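Local atomic coordinates of beta-galactosidase (Bacteroides thetaiotaomicron, PDB entry 5MUJ), a protein that probably hydrolyses glycosidic bonds in the plant pectin rhamnogalacturonan II, whose chain B oligosaccharide it binds. Residues 55-60 and 80-85. Numbering follows the deposited sequence.
Sequences DNYHKI and NGKTGT
Y57 and K82 lie abreast in a five-bladed beta-propeller, where the lead-in to one strand meets the loop leaving the next, their CA atoms 4.3 Å apart. Residues 55-58 lead into the first strand of a four-stranded antiparallel blade, 59-68. Residues 80-85 leave its neighbour, 71-79. The strand pairing, with K59 still bonded to Y79 through the backbone, gives way here to looser contact: Y57 O lies 3.1 Å from G81 N, but the angle is too poor for a hydrogen bond. An Asx turn shapes the first loop, with D55 OD1 accepting from Y57 N.

The aliphatic part of K82 runs beside the Y57 ring. K82 CB comes obliquely to CD2 of Y57 at 3.5 Å. Further out, K82 CD makes an off-centre CH-pi contact, 4.2 Å from the ring centroid. With CG anti to the backbone N (chi1 -174°), the K82 chain, straight as far as CE, brings CD near CZ and OH of Y57. The Y57 hydroxyl itself bonds to E378. Nearer the strands, CB of N80 lies obliquely against ND1 of H58, while N80 OD1 accepts from R88 N.

K59 reaches across to the second loop, passing G81 O with its CE at 3.5 Å. Its NZ donates to K82 O at 2.9 Å. The same ammonium bonds to E355 O, so it ties together two carbonyls. With alanine in place of K59, both carbonyls would probably lose this donor, and the loop near G84, which touches a bound rhamnose, is likely to shift more easily. K59 NZ sits 41° out of the carbonyl plane of K82.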
loop_
_atom_site.group_PDB
_atom_site.type_symbol
_atom_site.label_atom_id
_atom_site.label_comp_id
_atom_site.label_asym_id
_atom_site.label_seq_id
_atom_site.Cartn_x
_atom_site.Cartn_y
_atom_site.Cartn_z
ATOM N N ASP A 55 15.976 -16.026 1.500
ATOM C CA ASP A 55 17.061 -15.909 2.466
ATOM C C ASP A 55 16.726 -14.761 3.402
ATOM O O ASP A 55 15.694 -14.118 3.210
ATOM C CB ASP A 55 18.409 -15.696 1.776
ATOM C CG ASP A 55 18.429 -14.468 0.908
ATOM O OD1 ASP A 55 18.172 -13.349 1.440
ATOM O OD2 ASP A 55 18.687 -14.618 -0.314
ATOM N N ASN A 56 17.586 -14.517 4.393
ATOM C CA ASN A 56 17.358 -13.461 5.394
ATOM C C ASN A 56 17.843 -12.065 5.026
ATOM O O ASN A 56 17.656 -11.161 5.814
ATOM C CB ASN A 56 17.984 -13.868 6.741
ATOM C CG ASN A 56 17.259 -15.037 7.361
ATOM O OD1 ASN A 56 17.863 -15.966 7.913
ATOM N ND2 ASN A 56 15.946 -15.024 7.216
ATOM N N TYR A 57 18.368 -11.897 3.820
ATOM C CA TYR A 57 18.876 -10.609 3.331
ATOM C C TYR A 57 17.987 -10.036 2.211
ATOM O O TYR A 57 18.429 -9.236 1.357
ATOM C CB TYR A 57 20.345 -10.781 2.925
ATOM C CG TYR A 57 21.163 -11.197 4.107
ATOM C CD1 TYR A 57 21.170 -12.525 4.552
ATOM C CD2 TYR A 57 21.855 -10.246 4.852
ATOM C CE1 TYR A 57 21.866 -12.881 5.692
ATOM C CE2 TYR A 57 22.556 -10.593 5.990
ATOM C CZ TYR A 57 22.573 -11.913 6.399
ATOM O OH TYR A 57 23.266 -12.244 7.537
ATOM N N HIS A 58 16.711 -10.393 2.246
ATOM C CA HIS A 58 15.684 -9.790 1.419
ATOM C C HIS A 58 14.429 -9.725 2.253
ATOM O O HIS A 58 14.150 -10.629 3.081
ATOM C CB HIS A 58 15.430 -10.551 0.094
ATOM C CG HIS A 58 16.626 -10.623 -0.806
ATOM N ND1 HIS A 58 16.891 -9.693 -1.792
ATOM C CD2 HIS A 58 17.631 -11.525 -0.870
ATOM C CE1 HIS A 58 18.012 -10.017 -2.411
ATOM N NE2 HIS A 58 18.482 -11.122 -1.871
ATOM N N LYS A 59 13.661 -8.660 2.039
ATOM C CA LYS A 59 12.375 -8.471 2.661
ATOM C C LYS A 59 11.384 -8.082 1.582
ATOM O O LYS A 59 11.699 -7.275 0.721
ATOM C CB LYS A 59 12.464 -7.361 3.725
ATOM C CG LYS A 59 13.479 -7.638 4.814
ATOM C CD LYS A 59 13.625 -6.449 5.778
ATOM C CE LYS A 59 14.815 -6.520 6.734
ATOM N NZ LYS A 59 14.716 -7.611 7.749
ATOM N N ILE A 60 10.173 -8.616 1.672
ATOM C CA ILE A 60 9.139 -8.481 0.646
ATOM C C ILE A 60 7.869 -7.844 1.254
ATOM O O ILE A 60 7.371 -8.318 2.280
ATOM C CB ILE A 60 8.832 -9.869 0.020
ATOM C CG1 ILE A 60 10.020 -10.289 -0.864
ATOM C CG2 ILE A 60 7.530 -9.821 -0.772
ATOM C CD1 ILE A 60 9.911 -11.686 -1.445
ATOM N N ASN A 80 16.754 -5.303 -0.210
ATOM C CA ASN A 80 17.793 -6.344 -0.327
ATOM C C ASN A 80 18.827 -6.270 0.778
ATOM O O ASN A 80 20.042 -6.296 0.534
ATOM C CB ASN A 80 18.454 -6.332 -1.704
ATOM C CG ASN A 80 19.175 -5.030 -1.998
ATOM O OD1 ASN A 80 18.914 -3.998 -1.369
ATOM N ND2 ASN A 80 20.050 -5.057 -2.976
ATOM N N GLY A 81 18.319 -6.216 2.001
ATOM C CA GLY A 81 19.145 -6.195 3.199
ATOM C C GLY A 81 18.432 -6.919 4.329
ATOM O O GLY A 81 17.221 -7.095 4.278
ATOM N N LYS A 82 19.197 -7.313 5.344
ATOM C CA LYS A 82 18.660 -7.838 6.625
ATOM C C LYS A 82 18.348 -6.769 7.675
ATOM O O LYS A 82 17.432 -6.926 8.481
ATOM C CB LYS A 82 19.652 -8.829 7.243
ATOM C CG LYS A 82 19.129 -9.539 8.480
ATOM C CD LYS A 82 20.021 -10.678 8.945
ATOM C CE LYS A 82 19.379 -11.407 10.118
ATOM N NZ LYS A 82 19.421 -10.624 11.377
ATOM N N THR A 83 19.154 -5.716 7.672
ATOM C CA THR A 83 19.102 -4.657 8.679
ATOM C C THR A 83 18.640 -3.345 8.038
ATOM O O THR A 83 18.353 -3.286 6.832
ATOM C CB THR A 83 20.488 -4.441 9.342
ATOM O OG1 THR A 83 21.366 -3.729 8.449
ATOM C CG2 THR A 83 21.136 -5.760 9.767
ATOM N N GLY A 84 18.589 -2.298 8.865
ATOM C CA GLY A 84 18.218 -0.951 8.430
ATOM C C GLY A 84 19.158 -0.274 7.455
ATOM O O GLY A 84 18.758 0.650 6.764
ATOM N N THR A 85 20.415 -0.704 7.405
ATOM C CA THR A 85 21.390 -0.015 6.567
ATOM C C THR A 85 22.167 -0.835 5.548
ATOM O O THR A 85 22.880 -0.244 4.739
ATOM C CB THR A 85 22.419 0.730 7.460
ATOM O OG1 THR A 85 23.118 -0.208 8.280
ATOM C CG2 THR A 85 21.731 1.756 8.345
#